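Local coordinates for protein cleavage stimulation factor 77 (Encephalitozoon cuniculi, PDB 2UY1) that probably helps in the 3'-end cleavage of messenger RNA precursors, as cleavage stimulation factors do, and may bind mRNA, at residues B[336-339]-B[340-344]; B[380-383]-B[384-388]; B[401-404]-B[405-409]; B[437-440]-B[441-445]; B[445-449]-B[450-454]. All blocks are in the same frame, centred on the assembly; numbering follows the deposited sequence. Where two conformers were deposited one is given.

In the fold
All five contacts are local and partly buried, set in an almost wholly helical chain whose helices pack in succession, consistent with its TPR-clan family. Contacts 1, 3 and 4 lie within helices 337-349, 400-415 and 434-446, carried by regular backbone bonds and side-chain pairs three or four residues apart. Contact 2 caps the start of helix 384-397, and contact 5 is the turn after helix 434-446. Contacts 4 and 5 lie nearest the chain centre and meet at Leu-443 and Ile-453; contact 4 has the most buried residues, four of eight. Contact 3, farthest out, packs on Trp-387 of contact 2. Contacts 3 and 4 both make salt bridges and aromatic contacts with another chain.

Contact 1 (B[336-339]-B[340-344]); sequences RATP and YNIFS
Residues 336-339 lead into 340-344 through the i to i+4 backbone bonds of an alpha-helix, near the start of helix 337-349. Asn-341 N reaches Ala-337 O at 3.0 Å, and Ile-342 N reaches Thr-338 O at 2.9 Å. The bond from Phe-343 N to Pro-339 O is the straightest of the series, with 172° at the hydrogen, whereas that from Tyr-340 N to Arg-336 O is long and weak. Thr-338 and Ile-342 run alongside each other on one flank. Ile-342 CG1 is turned beside its own backbone N (chi1 -57°), which carries CD1 back along the helix to within 3.6 Å of Thr-338 CG2; Glu-329 of helix 319-333 touches both residues. Pro-339 and Phe-343 mark the more buried flank. Besides the backbone bond, Pro-339 O has Phe-343 CD1 3.2 Å away, obliquely placed, while the ring itself meets Phe-360 and Phe-363 of helix 354-367. Tyr-340 and Phe-360 meet edge-to-face. The approach of the Asn-341 amide to Ala-337 O is too short to be trusted in detail. One turn further on, Tyr-340 O is gripped twice: Ser-344 N and Ser-344 OG arrive from opposite faces of the carbonyl plane, the hydroxyl donating at 2.7 Å from well above that plane.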
# COMPACT_ATOMS: atom_id res chain seq x y z
N ARG B 336 11.42 11.42 -24.33
CA ARG B 336 10.54 11.99 -23.33
C ARG B 336 9.38 12.70 -24.02
O ARG B 336 8.27 12.69 -23.53
CB ARG B 336 11.30 13.00 -22.47
CG ARG B 336 12.36 12.35 -21.60
CD ARG B 336 12.87 13.33 -20.57
NE ARG B 336 13.70 12.61 -19.62
CZ ARG B 336 14.36 13.19 -18.65
NH1 ARG B 336 14.26 14.51 -18.48
NH2 ARG B 336 15.07 12.46 -17.82
N ALA B 337 9.65 13.33 -25.17
CA ALA B 337 8.60 14.09 -25.89
C ALA B 337 7.39 13.28 -26.30
O ALA B 337 6.23 13.69 -26.09
CB ALA B 337 9.21 14.80 -27.12
N THR B 338 7.63 12.14 -26.91
CA THR B 338 6.58 11.36 -27.51
C THR B 338 5.61 10.83 -26.48
O THR B 338 4.43 11.00 -26.70
CB THR B 338 7.15 10.21 -28.39
OG1 THR B 338 7.74 10.81 -29.56
CG2 THR B 338 6.03 9.14 -28.81
N PRO B 339 6.11 10.16 -25.37
CA PRO B 339 5.14 9.76 -24.30
C PRO B 339 4.37 10.92 -23.70
O PRO B 339 3.19 10.75 -23.37
CB PRO B 339 5.99 9.01 -23.25
CG PRO B 339 7.42 9.23 -23.60
CD PRO B 339 7.49 9.73 -25.06
N TYR B 340 5.00 12.08 -23.57
CA TYR B 340 4.31 13.26 -23.06
C TYR B 340 3.10 13.56 -23.94
O TYR B 340 1.99 13.86 -23.46
CB TYR B 340 5.24 14.47 -23.06
CG TYR B 340 4.57 15.71 -22.53
CD1 TYR B 340 4.73 16.07 -21.20
CD2 TYR B 340 3.75 16.53 -23.35
CE1 TYR B 340 4.15 17.18 -20.69
CE2 TYR B 340 3.11 17.69 -22.82
CZ TYR B 340 3.34 18.01 -21.48
OH TYR B 340 2.78 19.13 -20.88
N ASN B 341 3.32 13.49 -25.24
CA ASN B 341 2.28 13.77 -26.21
C ASN B 341 1.22 12.71 -26.26
O ASN B 341 0.08 13.05 -26.36
CB ASN B 341 2.88 14.17 -27.57
CG ASN B 341 3.66 15.48 -27.46
OD1 ASN B 341 3.27 16.49 -28.02
ND2 ASN B 341 4.71 15.49 -26.67
N ILE B 342 1.59 11.44 -26.09
CA ILE B 342 0.57 10.37 -26.04
C ILE B 342 -0.30 10.46 -24.79
O ILE B 342 -1.52 10.34 -24.86
CB ILE B 342 1.25 8.98 -26.19
CG1 ILE B 342 2.04 8.93 -27.49
CG2 ILE B 342 0.24 7.88 -26.05
CD1 ILE B 342 2.86 7.70 -27.72
N PHE B 343 0.33 10.72 -23.63
CA PHE B 343 -0.42 10.93 -22.37
C PHE B 343 -1.35 12.15 -22.48
O PHE B 343 -2.49 12.10 -22.02
CB PHE B 343 0.55 11.22 -21.22
CG PHE B 343 1.07 10.01 -20.46
CD1 PHE B 343 2.42 9.74 -20.45
CD2 PHE B 343 0.23 9.24 -19.65
CE1 PHE B 343 2.92 8.64 -19.75
CE2 PHE B 343 0.74 8.13 -18.90
CZ PHE B 343 2.09 7.83 -18.97
N SER B 344 -0.83 13.24 -23.06
CA SER B 344 -1.56 14.51 -23.26
C SER B 344 -2.79 14.29 -24.16
O SER B 344 -3.90 14.65 -23.75
CB SER B 344 -0.63 15.58 -23.87
OG SER B 344 0.42 15.97 -22.97

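Contact 2 (B[380-383]-B[384-388]); sequences LEKT and SRMWD
Chi1 of Thr-383 forms the capping box at the start of helix 384-397, and bends at chi3 and chi4 of Lys-382 lay its chain over Trp-387. With chi1 at 57°, Thr-383 OG1 stands between its own backbone N and carbonyl carbon, from where it accepts the N-H of Met-386 at 3.2 Å. The hydroxyl oxygen is also hydrogen-bonded to Glu-358 OE1 of helix 354-367, so the cap is tied to a neighbouring helix. The reciprocal half of the box is weak: Thr-383 N makes a weak hydrogen bond to Met-386 SD, 3.6 Å and nearly straight at 169°. Thr-383 O meanwhile takes the regular helical bond from Trp-387 N at 3.1 Å. The methylenes of Lys-382, bent at chi3 (-108°), lie across one face of the indole. Its CD sits 4.1 Å from the centroid of the five-membered ring of Trp-387, a CH-pi contact offset toward the rim. The bends then carry Lys-382 NZ to Leu-380 O at 2.7 Å, with Phe-377 O as a second acceptor and the Phe-377 ring as a cation-pi partner. Phe-377 also meets Trp-387 edge-to-face, so lysine and indole share this aromatic neighbour. At the far end of its side chain, Met-386 CE touches Leu-380 CD1 at 3.8 Å and lies 3.7 Å from Glu-381 O, a buried carbonyl oxygen with no hydrogen-bond partner in the model.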
# COMPACT_ATOMS: atom_id res chain seq x y z
N LEU B 380 -3.63 20.00 -12.99
CA LEU B 380 -4.53 18.88 -12.76
C LEU B 380 -5.14 18.86 -11.36
O LEU B 380 -4.60 19.50 -10.44
CB LEU B 380 -3.80 17.55 -12.95
CG LEU B 380 -3.15 17.05 -14.24
CD1 LEU B 380 -2.37 15.82 -13.84
CD2 LEU B 380 -4.17 16.76 -15.36
N GLU B 381 -6.24 18.10 -11.23
CA GLU B 381 -6.78 17.67 -9.97
C GLU B 381 -5.95 16.45 -9.53
O GLU B 381 -5.34 15.81 -10.38
CB GLU B 381 -8.23 17.26 -10.14
CG GLU B 381 -9.00 18.20 -11.02
CD GLU B 381 -10.47 17.98 -10.90
OE1 GLU B 381 -11.11 18.68 -10.09
OE2 GLU B 381 -11.00 17.10 -11.61
N LYS B 382 -5.92 16.17 -8.25
CA LYS B 382 -4.91 15.29 -7.66
C LYS B 382 -5.48 14.29 -6.68
O LYS B 382 -6.41 14.59 -5.92
CB LYS B 382 -3.83 16.17 -7.00
CG LYS B 382 -3.33 17.21 -8.00
CD LYS B 382 -2.41 18.15 -7.46
CE LYS B 382 -2.99 19.45 -7.32
NZ LYS B 382 -2.89 20.28 -8.50
N THR B 383 -4.93 13.08 -6.74
CA THR B 383 -5.18 12.08 -5.76
C THR B 383 -4.22 12.34 -4.60
O THR B 383 -3.30 13.11 -4.78
CB THR B 383 -4.87 10.66 -6.38
OG1 THR B 383 -3.51 10.66 -6.84
CG2 THR B 383 -5.84 10.32 -7.54
N SER B 384 -4.45 11.72 -3.44
CA SER B 384 -3.53 11.85 -2.29
C SER B 384 -2.18 11.34 -2.69
O SER B 384 -1.21 11.87 -2.22
CB SER B 384 -3.88 11.01 -1.05
OG SER B 384 -5.19 11.21 -0.61
N ARG B 385 -2.12 10.29 -3.51
CA ARG B 385 -0.85 9.71 -3.89
C ARG B 385 -0.04 10.70 -4.75
O ARG B 385 1.13 10.77 -4.56
CB ARG B 385 -0.99 8.39 -4.61
CG ARG B 385 0.35 7.69 -4.80
CD ARG B 385 0.31 6.73 -5.97
NE ARG B 385 1.35 5.72 -5.82
CZ ARG B 385 1.42 4.59 -6.52
NH1 ARG B 385 0.50 4.31 -7.44
NH2 ARG B 385 2.43 3.75 -6.29
N MET B 386 -0.68 11.48 -5.63
CA MET B 386 -0.03 12.49 -6.46
C MET B 386 0.48 13.59 -5.53
O MET B 386 1.64 13.90 -5.56
CB MET B 386 -1.03 13.09 -7.49
CG MET B 386 -1.31 12.18 -8.70
SD MET B 386 -2.79 12.77 -9.61
CE MET B 386 -1.98 14.16 -10.48
N TRP B 387 -0.39 14.14 -4.68
CA TRP B 387 0.06 15.05 -3.58
C TRP B 387 1.26 14.54 -2.78
O TRP B 387 2.30 15.23 -2.67
CB TRP B 387 -1.12 15.37 -2.63
CG TRP B 387 -2.05 16.50 -3.07
CD1 TRP B 387 -3.38 16.41 -3.39
CD2 TRP B 387 -1.69 17.87 -3.25
NE1 TRP B 387 -3.88 17.65 -3.72
CE2 TRP B 387 -2.85 18.56 -3.65
CE3 TRP B 387 -0.49 18.60 -3.05
CZ2 TRP B 387 -2.84 19.93 -3.87
CZ3 TRP B 387 -0.50 19.93 -3.31
CH2 TRP B 387 -1.65 20.58 -3.75
N ASP B 388 1.17 13.36 -2.20
CA ASP B 388 2.28 12.79 -1.44
C ASP B 388 3.58 12.53 -2.22
O ASP B 388 4.69 12.72 -1.65
CB ASP B 388 1.90 11.51 -0.77
CG ASP B 388 0.76 11.68 0.19
OD1 ASP B 388 0.46 12.82 0.57
OD2 ASP B 388 0.20 10.66 0.61

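Contact 3 (B[401-404]-B[405-409]); sequences ELFR and ELVDQ
Glu-405 begins the second half of this alpha-helical segment, its N donating to Glu-401 O at 3.2 Å. Its chain is extended beyond CG and crosses Leu-402 at about a right angle, with OE1 3.7 Å from Leu-402 CD1. Leu-406 follows with a shorter backbone bond from its N to Leu-402 O, 2.9 Å, while its CG packs loosely against Leu-402 CD1; both leucines also rest on Glu-394 of helix 384-397. Val-407 N to Phe-403 O is essentially linear, at 179° on the hydrogen. Here CG2 lies beside the backbone N, while CG1 is anti to it (chi1 178°), and this sets CG2 over one face of the Phe-403 ring, 4.1 Å from the centroid, as a CH-pi contact. Phe-403 also meets Phe-395 and an aromatic side chain of the other protein chain, each edge-to-face. Asp-408 N closes on Arg-404 O at 2.9 Å. A water donates to that same carbonyl oxygen at 2.8 Å and to Asp-408 OD1 at 3.2 Å, bridging backbone and carboxylate. The charged ends of Arg-404, in one of its two conformers, and of Asp-408 each make a salt bridge to the other protein chain, not to each other. Leu-402 and Leu-406 thus pack on the chain's own helices, while Phe-403, Val-407, Arg-404 and Asp-408 also reach the other chain, an interface combining aromatic and apolar packing with salt bridges.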
# COMPACT_ATOMS: atom_id res chain seq x y z
N GLU B 401 10.80 25.97 1.42
CA GLU B 401 9.75 26.98 1.18
C GLU B 401 8.63 26.42 0.31
O GLU B 401 7.44 26.47 0.68
CB GLU B 401 10.32 28.26 0.53
CG GLU B 401 10.74 29.28 1.51
CD GLU B 401 10.98 30.63 0.85
OE1 GLU B 401 10.73 30.83 -0.39
OE2 GLU B 401 11.37 31.54 1.61
N LEU B 402 8.99 25.85 -0.83
CA LEU B 402 7.95 25.23 -1.64
C LEU B 402 7.26 24.00 -0.99
O LEU B 402 6.04 23.82 -1.11
CB LEU B 402 8.45 24.90 -3.06
CG LEU B 402 7.43 24.30 -4.08
CD1 LEU B 402 6.07 25.14 -4.31
CD2 LEU B 402 8.08 24.17 -5.45
N PHE B 403 8.07 23.13 -0.36
CA PHE B 403 7.58 21.98 0.42
C PHE B 403 6.47 22.45 1.38
O PHE B 403 5.40 21.85 1.42
CB PHE B 403 8.78 21.32 1.17
CG PHE B 403 8.39 20.36 2.27
CD1 PHE B 403 8.01 19.03 1.99
CD2 PHE B 403 8.32 20.81 3.62
CE1 PHE B 403 7.60 18.15 3.05
CE2 PHE B 403 7.94 19.97 4.61
CZ PHE B 403 7.62 18.64 4.34
N ARG B 404 6.69 23.57 2.08
CA ARG B 404 5.74 24.07 3.09
C ARG B 404 4.44 24.51 2.44
O ARG B 404 3.34 24.25 2.96
CB ARG B 404 6.33 25.21 3.92
CG ARG B 404 7.21 24.81 5.07
CD ARG B 404 7.59 26.01 5.98
NE ARG B 404 8.17 25.51 7.23
CZ ARG B 404 7.43 25.17 8.27
NH1 ARG B 404 6.12 25.33 8.19
NH2 ARG B 404 7.98 24.72 9.38
N GLU B 405 4.56 25.14 1.26
CA GLU B 405 3.40 25.56 0.44
C GLU B 405 2.60 24.36 -0.10
O GLU B 405 1.38 24.34 -0.00
CB GLU B 405 3.83 26.45 -0.72
CG GLU B 405 4.07 27.96 -0.35
CD GLU B 405 4.83 28.76 -1.43
OE1 GLU B 405 5.12 28.24 -2.53
OE2 GLU B 405 5.16 29.90 -1.17
N LEU B 406 3.26 23.34 -0.62
CA LEU B 406 2.57 22.11 -1.03
C LEU B 406 1.85 21.34 0.11
O LEU B 406 0.79 20.77 -0.12
CB LEU B 406 3.55 21.13 -1.68
CG LEU B 406 4.20 21.58 -2.98
CD1 LEU B 406 5.31 20.60 -3.34
CD2 LEU B 406 3.13 21.63 -4.08
N VAL B 407 2.46 21.24 1.28
CA VAL B 407 1.77 20.81 2.51
C VAL B 407 0.53 21.71 2.83
O VAL B 407 -0.55 21.20 3.04
CB VAL B 407 2.71 20.75 3.74
CG1 VAL B 407 1.88 20.34 5.00
CG2 VAL B 407 3.89 19.75 3.48
N ASP B 408 0.68 23.02 2.83
CA ASP B 408 -0.49 23.91 3.09
C ASP B 408 -1.56 23.56 2.09
O ASP B 408 -2.76 23.39 2.45
CB ASP B 408 -0.22 25.40 2.84
CG ASP B 408 0.61 26.06 3.91
OD1 ASP B 408 0.63 25.55 5.04
OD2 ASP B 408 1.26 27.10 3.58
N GLN B 409 -1.17 23.53 0.82
CA GLN B 409 -2.09 23.17 -0.29
C GLN B 409 -2.80 21.81 -0.20
O GLN B 409 -3.97 21.72 -0.47
CB GLN B 409 -1.40 23.30 -1.66
CG GLN B 409 -1.25 24.74 -2.23
CD GLN B 409 -0.12 24.80 -3.31
OE1 GLN B 409 -0.06 23.93 -4.14
NE2 GLN B 409 0.76 25.80 -3.24
O HOH W 1 3.44 24.21 5.72

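Contact 4 (B[437-440]-B[441-445]); sequences GRYH and CFLDS
Leu-443 fits against Tyr-439 and His-440 in the close-packed part of this alpha-helical segment. Its CG is anti to the backbone N, and chi1 -179° with chi2 61° brings CD2 to 4.0 Å from Tyr-439 CE2 and equally far from His-440 CD2. Both rings present themselves obliquely to the methyl group. The rings also pack on each other: Tyr-439 CD2 stands 3.7 Å above the centre of the imidazole of His-440, whose rotation is restrained by the hydrogen bond between ND1 and Leu-436 O. The backbone is regular, Leu-443 N meeting Tyr-439 O at 2.8 Å in the carbonyl plane. On another side Phe-442 brings its ring edge to Arg-438 O, with CD2 at 3.3 Å. The looser side belongs to exposed Asp-444, whose N bonds to His-440 O while its carboxylate only lies beside that oxygen, without a hydrogen bond to it. Nearby, Ser-445 OG donates a hydrogen bond to Cys-441 O at 3.0 Å. Phe-247 of helix 247-255 lies against the packed side, touching Tyr-439, Phe-442 and Leu-443, while Phe-217 of helix 213-225 meets Phe-442 edge-to-face and the other protein chain receives Arg-438 in a salt bridge.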
# COMPACT_ATOMS: atom_id res chain seq x y z
N GLY B 437 2.66 -21.73 -12.44
CA GLY B 437 3.60 -20.61 -12.46
C GLY B 437 3.78 -20.00 -13.82
O GLY B 437 3.65 -18.77 -13.99
N ARG B 438 4.05 -20.85 -14.81
CA ARG B 438 4.22 -20.43 -16.21
C ARG B 438 2.97 -19.73 -16.76
O ARG B 438 3.06 -18.70 -17.42
CB ARG B 438 4.63 -21.62 -17.09
CG ARG B 438 6.09 -21.98 -16.90
CD ARG B 438 6.47 -23.31 -17.51
NE ARG B 438 7.81 -23.74 -17.09
CZ ARG B 438 8.96 -23.46 -17.73
NH1 ARG B 438 8.98 -22.71 -18.84
NH2 ARG B 438 10.11 -23.95 -17.26
N TYR B 439 1.81 -20.33 -16.51
CA TYR B 439 0.54 -19.78 -16.89
C TYR B 439 0.37 -18.40 -16.31
O TYR B 439 -0.02 -17.52 -17.03
CB TYR B 439 -0.61 -20.69 -16.38
CG TYR B 439 -1.99 -20.04 -16.45
CD1 TYR B 439 -2.70 -19.95 -17.66
CD2 TYR B 439 -2.57 -19.50 -15.31
CE1 TYR B 439 -3.94 -19.37 -17.71
CE2 TYR B 439 -3.79 -18.91 -15.35
CZ TYR B 439 -4.47 -18.83 -16.56
OH TYR B 439 -5.72 -18.25 -16.58
N HIS B 440 0.62 -18.24 -14.99
CA HIS B 440 0.47 -16.92 -14.37
C HIS B 440 1.42 -15.90 -14.91
O HIS B 440 1.04 -14.76 -15.06
CB HIS B 440 0.44 -16.95 -12.84
CG HIS B 440 -0.81 -17.56 -12.30
ND1 HIS B 440 -1.11 -18.84 -11.99
CD2 HIS B 440 -1.97 -16.83 -12.16
CE1 HIS B 440 -2.42 -18.85 -11.59
NE2 HIS B 440 -2.93 -17.63 -11.72
N CYS B 441 2.61 -16.32 -15.29
CA CYS B 441 3.53 -15.48 -16.05
C CYS B 441 2.94 -14.94 -17.33
O CYS B 441 3.10 -13.78 -17.62
CB CYS B 441 4.86 -16.20 -16.33
SG CYS B 441 5.98 -16.35 -14.88
N PHE B 442 2.23 -15.77 -18.10
CA PHE B 442 1.63 -15.31 -19.32
C PHE B 442 0.45 -14.43 -18.95
O PHE B 442 0.35 -13.33 -19.46
CB PHE B 442 1.19 -16.50 -20.20
CG PHE B 442 2.27 -17.04 -21.09
CD1 PHE B 442 2.30 -16.74 -22.42
CD2 PHE B 442 3.26 -17.89 -20.58
CE1 PHE B 442 3.30 -17.22 -23.26
CE2 PHE B 442 4.26 -18.36 -21.39
CZ PHE B 442 4.27 -18.02 -22.76
N LEU B 443 -0.45 -14.91 -18.06
CA LEU B 443 -1.56 -14.09 -17.64
C LEU B 443 -1.19 -12.69 -17.16
O LEU B 443 -1.86 -11.74 -17.50
CB LEU B 443 -2.36 -14.76 -16.51
CG LEU B 443 -3.59 -14.04 -15.96
CD1 LEU B 443 -4.64 -13.84 -17.10
CD2 LEU B 443 -4.21 -14.92 -14.83
N ASP B 444 -0.17 -12.59 -16.31
CA ASP B 444 0.15 -11.27 -15.78
C ASP B 444 0.62 -10.36 -16.88
O ASP B 444 0.47 -9.15 -16.81
CB ASP B 444 1.23 -11.36 -14.72
CG ASP B 444 0.75 -12.02 -13.47
OD1 ASP B 444 -0.49 -12.13 -13.22
OD2 ASP B 444 1.63 -12.47 -12.76
N SER B 445 1.25 -10.95 -17.89
CA SER B 445 1.83 -10.20 -19.00
C SER B 445 0.74 -9.69 -19.95
O SER B 445 0.89 -8.61 -20.50
CB SER B 445 2.77 -11.11 -19.78
OG SER B 445 3.98 -11.35 -19.07

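Contact 5 (B[445-449]-B[450-454]); sequences SFNFL and DLKIR
Ile-453 N donates to Asn-447 OD1 at 2.8 Å, linking a side chain to the returning backbone just after helix 434-446 ends. The donor comes from above the amide's carbonyl plane, 42° out of it. The other end of the amide is held as well: Asn-447 ND2 gives to a water at 3.1 Å, and this water donates to Ile-453 O at 2.9 Å. Ile-453 engages OD1 directly and ND2 through the water, which should restrain the rotation of the amide. Two backbone bonds lie next to it, Phe-448 N to Leu-451 O at 2.9 Å and Leu-451 N to Phe-448 O at the same length but more bent, 132° at the hydrogen. Beyond them the packing is modest. Lys-452 crosses Asn-447 at about a right angle, its CG 3.9 Å from Asn-447 CG, and Phe-446 CB meets Ile-453 CD1 at 4.2 Å. Leu-449 folds CG over the centre of the neighbouring Phe-448 ring. Further out, Phe-448 and Leu-451 settle on helices 282-300 and 319-333, and Asp-450 OD1 is hydrogen-bonded to His-320. The two arms run nearly antiparallel, at 154°, joined by a type II' beta turn from Phe-448 to Leu-451 in which Leu-449 takes a positive phi. One antiparallel hydrogen-bonded pair spans that turn, the arrangement of a tight two-residue beta-hairpin loop reduced to a single bridge.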
# COMPACT_ATOMS: atom_id res chain seq x y z
N SER B 445 1.25 -10.95 -17.89
CA SER B 445 1.83 -10.20 -19.00
C SER B 445 0.74 -9.69 -19.95
O SER B 445 0.89 -8.61 -20.50
CB SER B 445 2.77 -11.11 -19.78
OG SER B 445 3.98 -11.35 -19.07
N PHE B 446 -0.30 -10.50 -20.19
CA PHE B 446 -1.40 -10.08 -21.07
C PHE B 446 -2.19 -8.98 -20.35
O PHE B 446 -2.70 -8.06 -21.01
CB PHE B 446 -2.40 -11.19 -21.40
CG PHE B 446 -1.85 -12.32 -22.25
CD1 PHE B 446 -1.15 -12.08 -23.42
CD2 PHE B 446 -2.10 -13.64 -21.90
CE1 PHE B 446 -0.64 -13.13 -24.21
CE2 PHE B 446 -1.63 -14.70 -22.72
CZ PHE B 446 -0.89 -14.43 -23.86
N ASN B 447 -2.29 -9.10 -19.01
CA ASN B 447 -3.01 -8.07 -18.18
C ASN B 447 -2.17 -6.78 -18.12
O ASN B 447 -0.97 -6.88 -18.21
CB ASN B 447 -3.34 -8.63 -16.76
CG ASN B 447 -4.41 -9.71 -16.79
OD1 ASN B 447 -5.23 -9.74 -17.70
ND2 ASN B 447 -4.39 -10.63 -15.80
N PHE B 448 -2.77 -5.58 -18.07
CA PHE B 448 -1.98 -4.31 -18.09
C PHE B 448 -2.48 -3.45 -16.94
O PHE B 448 -3.65 -3.04 -16.90
CB PHE B 448 -2.08 -3.54 -19.43
CG PHE B 448 -1.35 -2.18 -19.44
CD1 PHE B 448 0.06 -2.10 -19.33
CD2 PHE B 448 -2.07 -0.99 -19.50
CE1 PHE B 448 0.74 -0.85 -19.35
CE2 PHE B 448 -1.41 0.24 -19.50
CZ PHE B 448 -0.00 0.32 -19.43
N LEU B 449 -1.61 -3.20 -15.98
CA LEU B 449 -2.03 -2.48 -14.79
C LEU B 449 -3.26 -3.18 -14.16
O LEU B 449 -3.20 -4.37 -13.89
CB LEU B 449 -2.29 -1.03 -15.13
CG LEU B 449 -1.02 -0.35 -15.72
CD1 LEU B 449 -1.28 1.09 -15.92
CD2 LEU B 449 0.16 -0.52 -14.76
N ASP B 450 -4.35 -2.45 -13.95
CA ASP B 450 -5.57 -2.98 -13.34
C ASP B 450 -6.60 -3.47 -14.38
O ASP B 450 -7.69 -4.01 -14.03
CB ASP B 450 -6.19 -1.91 -12.44
CG ASP B 450 -6.65 -0.73 -13.22
OD1 ASP B 450 -5.77 -0.02 -13.78
OD2 ASP B 450 -7.90 -0.55 -13.27
N LEU B 451 -6.26 -3.27 -15.65
CA LEU B 451 -6.99 -3.84 -16.76
C LEU B 451 -6.64 -5.33 -16.84
O LEU B 451 -5.53 -5.69 -17.23
CB LEU B 451 -6.55 -3.16 -18.04
CG LEU B 451 -7.38 -3.34 -19.30
CD1 LEU B 451 -8.85 -2.92 -19.07
CD2 LEU B 451 -6.74 -2.46 -20.36
N LYS B 452 -7.58 -6.19 -16.45
CA LYS B 452 -7.36 -7.62 -16.28
C LYS B 452 -8.40 -8.42 -17.05
O LYS B 452 -9.47 -7.91 -17.29
CB LYS B 452 -7.40 -8.00 -14.80
CG LYS B 452 -6.15 -7.50 -14.06
CD LYS B 452 -6.14 -7.77 -12.62
CE LYS B 452 -4.80 -7.24 -12.01
NZ LYS B 452 -4.58 -7.69 -10.62
N ILE B 453 -8.06 -9.65 -17.45
CA ILE B 453 -8.99 -10.64 -18.05
C ILE B 453 -10.03 -11.04 -16.95
O ILE B 453 -9.63 -11.36 -15.85
CB ILE B 453 -8.16 -11.86 -18.59
CG1 ILE B 453 -7.30 -11.48 -19.81
CG2 ILE B 453 -9.01 -13.07 -18.96
CD1 ILE B 453 -6.17 -12.53 -20.19
N ARG B 454 -11.34 -11.03 -17.27
CA ARG B 454 -12.43 -10.95 -16.26
C ARG B 454 -13.63 -11.93 -16.30
O ARG B 454 -14.77 -11.43 -16.24
CB ARG B 454 -13.08 -9.53 -16.30
CG ARG B 454 -12.35 -8.42 -15.51
CD ARG B 454 -12.47 -8.61 -14.01
NE ARG B 454 -11.27 -8.18 -13.28
CZ ARG B 454 -11.16 -7.03 -12.61
NH1 ARG B 454 -12.18 -6.17 -12.59
NH2 ARG B 454 -10.02 -6.74 -11.96
O HOH W 2 -6.98 -12.00 -14.90